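Local coordinates for Lmo2812 protein (PDB 5ZQA) that is a penicillin-binding protein of the peptidase S11 family that probably acts as a serine-type D-Ala-D-Ala carboxypeptidase on peptidoglycan, at residues T108-M121 with T195-L209. Sequence-based numbering, arbitrary orientation.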
ATOM      1  N   THR A 108       8.510 -14.320 -16.385  1.00 11.39           N
ATOM      2  CA  THR A 108       7.924 -15.331 -15.506  1.00 12.01           C
ATOM      3  C   THR A 108       8.539 -15.317 -14.109  1.00 11.62           C
ATOM      4  O   THR A 108       9.749 -15.441 -13.968  1.00 12.81           O
ATOM      5  CB  THR A 108       8.090 -16.723 -16.132  1.00 12.96           C
ATOM      6  OG1 THR A 108       7.500 -16.719 -17.436  1.00 14.15           O
ATOM      7  CG2 THR A 108       7.429 -17.810 -15.274  1.00 13.32           C
ATOM      8  N   TRP A 109       7.694 -15.169 -13.091  1.00 10.41           N
ATOM      9  CA  TRP A 109       8.129 -15.008 -11.697  1.00 10.20           C
ATOM     10  C   TRP A 109       7.269 -15.820 -10.757  1.00  9.14           C
ATOM     11  O   TRP A 109       6.100 -16.061 -11.039  1.00 10.83           O
ATOM     12  CB  TRP A 109       8.041 -13.542 -11.259  1.00  9.25           C
ATOM     13  CG  TRP A 109       8.931 -12.625 -12.026  1.00  9.09           C
ATOM     14  CD1 TRP A 109       8.716 -12.124 -13.279  1.00 11.07           C
ATOM     15  CD2 TRP A 109      10.187 -12.099 -11.591  1.00 10.13           C
ATOM     16  NE1 TRP A 109       9.767 -11.319 -13.653  1.00 10.46           N
ATOM     17  CE2 TRP A 109      10.688 -11.292 -12.636  1.00 10.99           C
ATOM     18  CE3 TRP A 109      10.948 -12.238 -10.423  1.00  9.82           C
ATOM     19  CZ2 TRP A 109      11.899 -10.615 -12.541  1.00 11.78           C
ATOM     20  CZ3 TRP A 109      12.148 -11.569 -10.333  1.00  9.22           C
ATOM     21  CH2 TRP A 109      12.614 -10.764 -11.388  1.00 10.68           C
ATOM     22  N   SER A 110       7.834 -16.186  -9.611  1.00  8.84           N
ATOM     23  CA  SER A 110       7.052 -16.836  -8.569  1.00  8.49           C
ATOM     24  C   SER A 110       6.089 -15.845  -7.929  1.00  9.68           C
ATOM     25  O   SER A 110       6.325 -14.635  -7.931  1.00 10.17           O
ATOM     26  CB  SER A 110       7.958 -17.438  -7.494  1.00  9.69           C
ATOM     27  OG  SER A 110       8.594 -16.419  -6.746  1.00 10.51           O
ATOM     28  N   VAL A 111       4.988 -16.366  -7.401  1.00  9.80           N
ATOM     29  CA  VAL A 111       4.038 -15.557  -6.645  1.00  9.99           C
ATOM     30  C   VAL A 111       4.735 -14.802  -5.515  1.00  8.69           C
ATOM     31  O   VAL A 111       4.453 -13.621  -5.283  1.00  8.78           O
ATOM     32  CB  VAL A 111       2.894 -16.441  -6.093  1.00  8.28           C
ATOM     33  CG1 VAL A 111       2.099 -15.716  -5.025  1.00  9.97           C
ATOM     34  CG2 VAL A 111       2.000 -16.909  -7.255  1.00 12.16           C
ATOM     35  N   ARG A 112       5.671 -15.463  -4.835  1.00  8.87           N
ATOM     36  CA  ARG A 112       6.476 -14.800  -3.815  1.00  9.79           C
ATOM     37  C   ARG A 112       7.166 -13.554  -4.365  1.00  8.86           C
ATOM     38  O   ARG A 112       7.073 -12.465  -3.789  1.00  9.37           O
ATOM     39  CB  ARG A 112       7.518 -15.769  -3.252  1.00 11.18           C
ATOM     40  CG  ARG A 112       8.627 -15.125  -2.429  1.00 12.90           C
ATOM     41  CD  ARG A 112       8.109 -14.405  -1.198  1.00 13.54           C
ATOM     42  NE  ARG A 112       7.525 -15.341  -0.240  1.00 12.70           N
ATOM     43  CZ  ARG A 112       6.866 -14.983   0.855  1.00 14.00           C
ATOM     44  NH1 ARG A 112       6.691 -13.695   1.150  1.00 14.91           N
ATOM     45  NH2 ARG A 112       6.370 -15.927   1.647  1.00 15.15           N
ATOM     46  N   ASP A 113       7.838 -13.710  -5.504  1.00  8.03           N
ATOM     47  CA  ASP A 113       8.603 -12.597  -6.054  1.00  8.41           C
ATOM     48  C   ASP A 113       7.682 -11.496  -6.583  1.00  8.58           C
ATOM     49  O   ASP A 113       8.012 -10.317  -6.490  1.00  8.71           O
ATOM     50  CB  ASP A 113       9.535 -13.071  -7.166  1.00  9.99           C
ATOM     51  CG  ASP A 113      10.769 -13.782  -6.637  1.00 12.14           C
ATOM     52  OD1 ASP A 113      11.019 -13.760  -5.411  1.00 12.02           O
ATOM     53  OD2 ASP A 113      11.513 -14.340  -7.467  1.00 11.39           O
ATOM     54  N   LEU A 114       6.524 -11.876  -7.124  1.00  7.92           N
ATOM     55  CA  LEU A 114       5.556 -10.890  -7.602  1.00  7.70           C
ATOM     56  C   LEU A 114       4.999 -10.073  -6.441  1.00  8.15           C
ATOM     57  O   LEU A 114       4.879  -8.851  -6.529  1.00  9.39           O
ATOM     58  CB  LEU A 114       4.425 -11.580  -8.352  1.00 10.08           C
ATOM     59  CG  LEU A 114       4.844 -12.245  -9.666  1.00  8.18           C
ATOM     60  CD1 LEU A 114       3.706 -13.111 -10.167  1.00 11.85           C
ATOM     61  CD2 LEU A 114       5.209 -11.194 -10.702  1.00 13.02           C
ATOM     62  N   TYR A 115       4.658 -10.767  -5.360  1.00  7.45           N
ATOM     63  CA  TYR A 115       4.221 -10.120  -4.122  1.00  6.90           C
ATOM     64  C   TYR A 115       5.294  -9.164  -3.586  1.00  9.22           C
ATOM     65  O   TYR A 115       4.991  -8.013  -3.247  1.00  8.86           O
ATOM     66  CB  TYR A 115       3.852 -11.217  -3.115  1.00  8.00           C
ATOM     67  CG  TYR A 115       3.673 -10.797  -1.676  1.00  6.87           C
ATOM     68  CD1 TYR A 115       4.728 -10.893  -0.779  1.00 10.26           C
ATOM     69  CD2 TYR A 115       2.437 -10.387  -1.200  1.00  8.99           C
ATOM     70  CE1 TYR A 115       4.582 -10.537   0.546  1.00  9.58           C
ATOM     71  CE2 TYR A 115       2.275 -10.036   0.128  1.00  9.04           C
ATOM     72  CZ  TYR A 115       3.352 -10.114   0.996  1.00 11.71           C
ATOM     73  OH  TYR A 115       3.208  -9.770   2.322  1.00 10.99           O
ATOM     74  N   SER A 116       6.550  -9.609  -3.548  1.00  7.79           N
ATOM     75  CA  SER A 116       7.626  -8.725  -3.106  1.00  8.05           C
ATOM     76  C   SER A 116       7.758  -7.504  -4.011  1.00  9.06           C
ATOM     77  O   SER A 116       7.905  -6.392  -3.517  1.00 10.98           O
ATOM     78  CB  SER A 116       8.963  -9.466  -3.061  1.00  8.40           C
ATOM     79  OG  SER A 116       8.904 -10.546  -2.147  1.00 10.59           O
ATOM     80  N   ALA A 117       7.720  -7.713  -5.327  1.00  7.99           N
ATOM     81  CA  ALA A 117       7.872  -6.607  -6.278  1.00  9.94           C
ATOM     82  C   ALA A 117       6.735  -5.597  -6.147  1.00  9.94           C
ATOM     83  O   ALA A 117       6.958  -4.384  -6.162  1.00  9.33           O
ATOM     84  CB  ALA A 117       7.952  -7.144  -7.711  1.00  9.21           C
ATOM     85  N   MET A 118       5.517  -6.098  -6.001  1.00 10.44           N
ATOM     86  CA  MET A 118       4.368  -5.230  -5.791  1.00 10.55           C
ATOM     87  C   MET A 118       4.552  -4.334  -4.565  1.00 10.62           C
ATOM     88  O   MET A 118       4.351  -3.121  -4.641  1.00 10.39           O
ATOM     89  CB  MET A 118       3.108  -6.089  -5.670  1.00 10.65           C
ATOM     90  CG  MET A 118       1.867  -5.331  -5.316  1.00 12.83           C
ATOM     91  SD  MET A 118       0.433  -6.417  -5.289  1.00 10.19           S
ATOM     92  CE  MET A 118       0.665  -7.243  -3.715  1.00 10.81           C
ATOM     93  N   LEU A 119       4.955  -4.913  -3.437  1.00 10.48           N
ATOM     94  CA  LEU A 119       5.015  -4.146  -2.193  1.00 11.32           C
ATOM     95  C   LEU A 119       6.261  -3.268  -2.084  1.00 11.75           C
ATOM     96  O   LEU A 119       6.194  -2.168  -1.522  1.00 13.05           O
ATOM     97  CB  LEU A 119       4.944  -5.083  -0.987  1.00 11.93           C
ATOM     98  CG  LEU A 119       3.576  -5.712  -0.707  1.00  9.94           C
ATOM     99  CD1 LEU A 119       3.689  -6.581   0.535  1.00 10.45           C
ATOM    100  CD2 LEU A 119       2.507  -4.645  -0.534  1.00 10.50           C
ATOM    101  N   THR A 120       7.376  -3.741  -2.639  1.00 11.05           N
ATOM    102  CA  THR A 120       8.677  -3.093  -2.449  1.00 10.29           C
ATOM    103  C   THR A 120       8.924  -1.979  -3.467  1.00 11.24           C
ATOM    104  O   THR A 120       9.175  -0.822  -3.094  1.00 13.20           O
ATOM    105  CB  THR A 120       9.815  -4.139  -2.527  1.00 13.37           C
ATOM    106  OG1 THR A 120       9.628  -5.114  -1.496  1.00 15.51           O
ATOM    107  CG2 THR A 120      11.172  -3.499  -2.338  1.00 14.00           C
ATOM    108  N   MET A 121       8.832  -2.307  -4.753  1.00 10.83           N
ATOM    109  CA  MET A 121       9.103  -1.320  -5.803  1.00 12.80           C
ATOM    110  C   MET A 121       7.846  -0.793  -6.483  1.00 11.13           C
ATOM    111  O   MET A 121       7.936   0.012  -7.411  1.00 12.71           O
ATOM    112  CB  MET A 121      10.044  -1.910  -6.869  1.00 14.17           C
ATOM    113  CG  MET A 121       9.448  -3.064  -7.682  1.00 12.58           C
ATOM    114  SD  MET A 121      10.427  -3.486  -9.130  1.00 16.04           S
ATOM    115  CE  MET A 121      10.044  -2.107 -10.212  1.00 15.34           C
ATOM    116  N   THR A 195       8.135  -8.098   4.925  1.00  9.16           N
ATOM    117  CA  THR A 195       8.515  -7.654   3.591  1.00  9.77           C
ATOM    118  C   THR A 195       8.644  -6.129   3.536  1.00 10.06           C
ATOM    119  O   THR A 195       9.630  -5.610   3.017  1.00 11.04           O
ATOM    120  CB  THR A 195       7.503  -8.141   2.516  1.00 10.28           C
ATOM    121  OG1 THR A 195       7.492  -9.573   2.486  1.00 11.35           O
ATOM    122  CG2 THR A 195       7.876  -7.633   1.133  1.00 12.40           C
ATOM    123  N   THR A 196       7.673  -5.417   4.109  1.00  8.69           N
ATOM    124  CA  THR A 196       7.651  -3.959   3.970  1.00  9.01           C
ATOM    125  C   THR A 196       8.720  -3.266   4.805  1.00 11.86           C
ATOM    126  O   THR A 196       8.996  -2.087   4.588  1.00 13.14           O
ATOM    127  CB  THR A 196       6.257  -3.365   4.326  1.00  9.24           C
ATOM    128  OG1 THR A 196       5.929  -3.654   5.691  1.00  9.01           O
ATOM    129  CG2 THR A 196       5.174  -3.947   3.403  1.00 10.64           C
ATOM    130  N   SER A 197       9.350  -3.984   5.730  1.00 10.63           N
ATOM    131  CA  SER A 197      10.414  -3.380   6.530  1.00 12.33           C
ATOM    132  C   SER A 197      11.777  -3.471   5.859  1.00 14.76           C
ATOM    133  O   SER A 197      12.749  -2.913   6.372  1.00 15.37           O
ATOM    134  CB  SER A 197      10.497  -4.034   7.908  1.00 11.58           C
ATOM    135  OG  SER A 197      10.884  -5.390   7.777  1.00 14.47           O
ATOM    136  N   LYS A 198      11.860  -4.163   4.724  1.00 12.45           N
ATOM    137  CA  LYS A 198      13.148  -4.370   4.063  1.00 13.92           C
ATOM    138  C   LYS A 198      13.486  -3.266   3.048  1.00 13.35           C
ATOM    139  O   LYS A 198      12.744  -3.046   2.086  1.00 11.61           O
ATOM    140  CB  LYS A 198      13.162  -5.730   3.360  1.00 14.91           C
ATOM    141  CG  LYS A 198      13.141  -6.935   4.292  1.00 16.55           C
ATOM    142  CD  LYS A 198      13.206  -8.223   3.475  1.00 22.45           C
ATOM    143  CE  LYS A 198      13.290  -9.451   4.364  1.00 29.24           C
ATOM    144  NZ  LYS A 198      13.281 -10.703   3.560  1.00 40.16           N
ATOM    145  N   PRO A 199      14.624  -2.577   3.240  1.00 13.29           N
ATOM    146  CA  PRO A 199      15.033  -1.566   2.256  1.00 13.69           C
ATOM    147  C   PRO A 199      15.349  -2.151   0.878  1.00 12.96           C
ATOM    148  O   PRO A 199      15.189  -1.462  -0.132  1.00 14.27           O
ATOM    149  CB  PRO A 199      16.297  -0.965   2.875  1.00 14.00           C
ATOM    150  CG  PRO A 199      16.152  -1.214   4.339  1.00 17.47           C
ATOM    151  CD  PRO A 199      15.466  -2.547   4.447  1.00 13.77           C
ATOM    152  N   THR A 200      15.825  -3.392   0.860  1.00 15.46           N
ATOM    153  CA  THR A 200      16.086  -4.117  -0.377  1.00 15.62           C
ATOM    154  C   THR A 200      15.572  -5.542  -0.203  1.00 16.07           C
ATOM    155  O   THR A 200      15.725  -6.130   0.867  1.00 16.70           O
ATOM    156  CB  THR A 200      17.590  -4.154  -0.729  1.00 18.02           C
ATOM    157  OG1 THR A 200      18.101  -2.818  -0.847  1.00 22.90           O
ATOM    158  CG2 THR A 200      17.803  -4.881  -2.037  1.00 22.33           C
ATOM    159  N   VAL A 201      14.951  -6.088  -1.244  1.00 14.64           N
ATOM    160  CA  VAL A 201      14.527  -7.481  -1.233  1.00 15.65           C
ATOM    161  C   VAL A 201      15.246  -8.243  -2.341  1.00 15.34           C
ATOM    162  O   VAL A 201      15.230  -7.837  -3.506  1.00 15.71           O
ATOM    163  CB  VAL A 201      13.000  -7.626  -1.411  1.00 13.34           C
ATOM    164  CG1 VAL A 201      12.613  -9.099  -1.460  1.00 16.29           C
ATOM    165  CG2 VAL A 201      12.267  -6.907  -0.289  1.00 17.32           C
ATOM    166  N   THR A 202      15.901  -9.336  -1.976  1.00 15.37           N
ATOM    167  CA  THR A 202      16.519 -10.194  -2.978  1.00 15.25           C
ATOM    168  C   THR A 202      15.503 -11.246  -3.360  1.00 14.82           C
ATOM    169  O   THR A 202      15.109 -12.069  -2.533  1.00 15.31           O
ATOM    170  CB  THR A 202      17.804 -10.856  -2.464  1.00 20.43           C
ATOM    171  OG1 THR A 202      18.750  -9.836  -2.116  1.00 23.24           O
ATOM    172  CG2 THR A 202      18.400 -11.760  -3.537  1.00 18.20           C
ATOM    173  N   THR A 203      15.044 -11.189  -4.602  1.00 13.07           N
ATOM    174  CA  THR A 203      14.030 -12.121  -5.056  1.00 10.70           C
ATOM    175  C   THR A 203      14.602 -13.523  -5.131  1.00 14.36           C
ATOM    176  O   THR A 203      15.833 -13.721  -5.168  1.00 15.26           O
ATOM    177  CB  THR A 203      13.480 -11.730  -6.429  1.00 13.50           C
ATOM    178  OG1 THR A 203      14.544 -11.752  -7.389  1.00 13.17           O
ATOM    179  CG2 THR A 203      12.853 -10.343  -6.383  1.00 13.83           C
ATOM    180  N   ASP A 204      13.706 -14.498  -5.147  1.00 13.98           N
ATOM    181  CA  ASP A 204      14.133 -15.876  -5.300  1.00 14.59           C
ATOM    182  C   ASP A 204      14.758 -16.098  -6.676  1.00 14.37           C
ATOM    183  O   ASP A 204      15.642 -16.939  -6.824  1.00 14.86           O
ATOM    184  CB  ASP A 204      12.962 -16.828  -5.061  1.00 18.18           C
ATOM    185  CG  ASP A 204      12.531 -16.857  -3.598  1.00 19.16           C
ATOM    186  OD1 ASP A 204      13.268 -16.305  -2.749  1.00 26.93           O
ATOM    187  OD2 ASP A 204      11.472 -17.437  -3.287  1.00 22.42           O
ATOM    188  N   LYS A 205      14.327 -15.340  -7.681  1.00 13.27           N
ATOM    189  CA  LYS A 205      14.947 -15.446  -8.998  1.00 13.18           C
ATOM    190  C   LYS A 205      16.389 -14.936  -8.948  1.00 16.33           C
ATOM    191  O   LYS A 205      17.272 -15.472  -9.624  1.00 16.32           O
ATOM    192  CB  LYS A 205      14.137 -14.684 -10.055  1.00 15.36           C
ATOM    193  CG  LYS A 205      14.546 -15.012 -11.492  1.00 13.76           C
ATOM    194  CD  LYS A 205      13.820 -14.152 -12.512  1.00 16.73           C
ATOM    195  CE  LYS A 205      12.404 -14.616 -12.718  1.00 18.69           C
ATOM    196  NZ  LYS A 205      12.313 -16.034 -13.195  1.00 19.16           N
ATOM    197  N   GLY A 206      16.632 -13.904  -8.145  1.00 15.88           N
ATOM    198  CA  GLY A 206      17.977 -13.381  -7.978  1.00 15.91           C
ATOM    199  C   GLY A 206      18.079 -11.863  -8.003  1.00 16.97           C
ATOM    200  O   GLY A 206      18.966 -11.285  -7.371  1.00 17.45           O
ATOM    201  N   ALA A 207      17.173 -11.213  -8.733  1.00 14.96           N
ATOM    202  CA  ALA A 207      17.190  -9.758  -8.854  1.00 14.86           C
ATOM    203  C   ALA A 207      16.923  -9.090  -7.515  1.00 12.53           C
ATOM    204  O   ALA A 207      16.085  -9.558  -6.738  1.00 14.65           O
ATOM    205  CB  ALA A 207      16.165  -9.302  -9.876  1.00 19.37           C
ATOM    206  N   LYS A 208      17.624  -7.991  -7.254  1.00 15.32           N
ATOM    207  CA  LYS A 208      17.411  -7.231  -6.032  1.00 16.33           C
ATOM    208  C   LYS A 208      16.509  -6.042  -6.313  1.00 17.42           C
ATOM    209  O   LYS A 208      16.739  -5.284  -7.259  1.00 21.48           O
ATOM    210  CB  LYS A 208      18.749  -6.783  -5.422  1.00 18.23           C
ATOM    211  CG  LYS A 208      19.644  -7.964  -5.033  1.00 24.99           C
ATOM    212  CD  LYS A 208      20.790  -7.584  -4.084  1.00 32.19           C
ATOM    213  CE  LYS A 208      20.610  -6.191  -3.483  1.00 33.49           C
ATOM    214  NZ  LYS A 208      21.821  -5.693  -2.761  1.00 39.05           N
ATOM    215  N   LEU A 209      15.474  -5.903  -5.492  1.00 13.23           N
ATOM    216  CA  LEU A 209      14.497  -4.836  -5.649  1.00 14.93           C
ATOM    217  C   LEU A 209      14.658  -3.799  -4.546  1.00 15.54           C
ATOM    218  O   LEU A 209      14.891  -4.152  -3.399  1.00 17.43           O
ATOM    219  CB  LEU A 209      13.084  -5.413  -5.640  1.00 18.03           C
ATOM    220  CG  LEU A 209      12.867  -6.513  -6.685  1.00 18.06           C
ATOM    221  CD1 LEU A 209      11.415  -6.865  -6.800  1.00 21.93           C
ATOM    222  CD2 LEU A 209      13.418  -6.120  -8.056  1.00 23.76           C
TER
HETATM  223  O   HOH W   1       8.205 -11.220   0.398  1.00 14.46           O
HETATM  224  O   HOH W   2       5.407 -10.561   3.838  1.00 13.08           O
HETATM  225  O   HOH W   3      10.412  -3.803   1.093  1.00 21.58           O
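Helix 111-120 lies along the hairpin of 200-202 and 208-210, with Asp113 and Thr203 near the turn (CA atoms 5.5 Å apart) and Thr120 beside Thr196 at the other end. Asp113 receives the turn with both carboxylate oxygens: OD1 accepts Asp204 N at 2.8 Å and OD2 accepts Lys205 N at 3.0 Å, each on its syn lone pair, the first straighter (163° against 148°). Ser110 OG caps Asp113 N at the helix start. Thr203 fixes the turn from within: OG1, held between backbone N and carbonyl carbon (chi1 61°), accepts Gly206 N in an ST motif and donates to Ala207 O, while lying at the edge of the Trp109 ring. Lys205 CE sits over one face of that indole, 3.6 Å from the centroid of its six-membered ring; bends at chi3 and chi4 bring NZ to Thr108 O at 2.7 Å. Trp109 NE1 is hydrogen-bonded to Lys106 O, outside the contact. Leu209 CD1 packs on Ala117 CB at 3.6 Å, and Val201 lays CG1 on Ser116 CB (4.0 Å) and CG2 against Thr120 OG1 (3.4 Å). Thr195 enters as a knob among Tyr115, Ser116, Leu119 and Thr120; its OG1 meets two waters, one shared with Arg112 NH1 and Ser116 OG, the other with Tyr115 OH. A third lies within hydrogen-bonding distance of Thr120 OG1, Thr195 O and Lys198 O. Leu119 approaches Lys65 and Lys226, the predicted proton acceptor and substrate-binding residue. The hairpin and helix 192-196 take one flank of helix 111-120; helices 65-77 and 124-135 cover others through Tyr115, Met118, Leu114 and Val111. The polar end thus combines two turn amides, which would favour a charged Asp113 despite Asp204 nearby, with a lysine ammonium and an indole face; apolar packing and bridging waters join the rest.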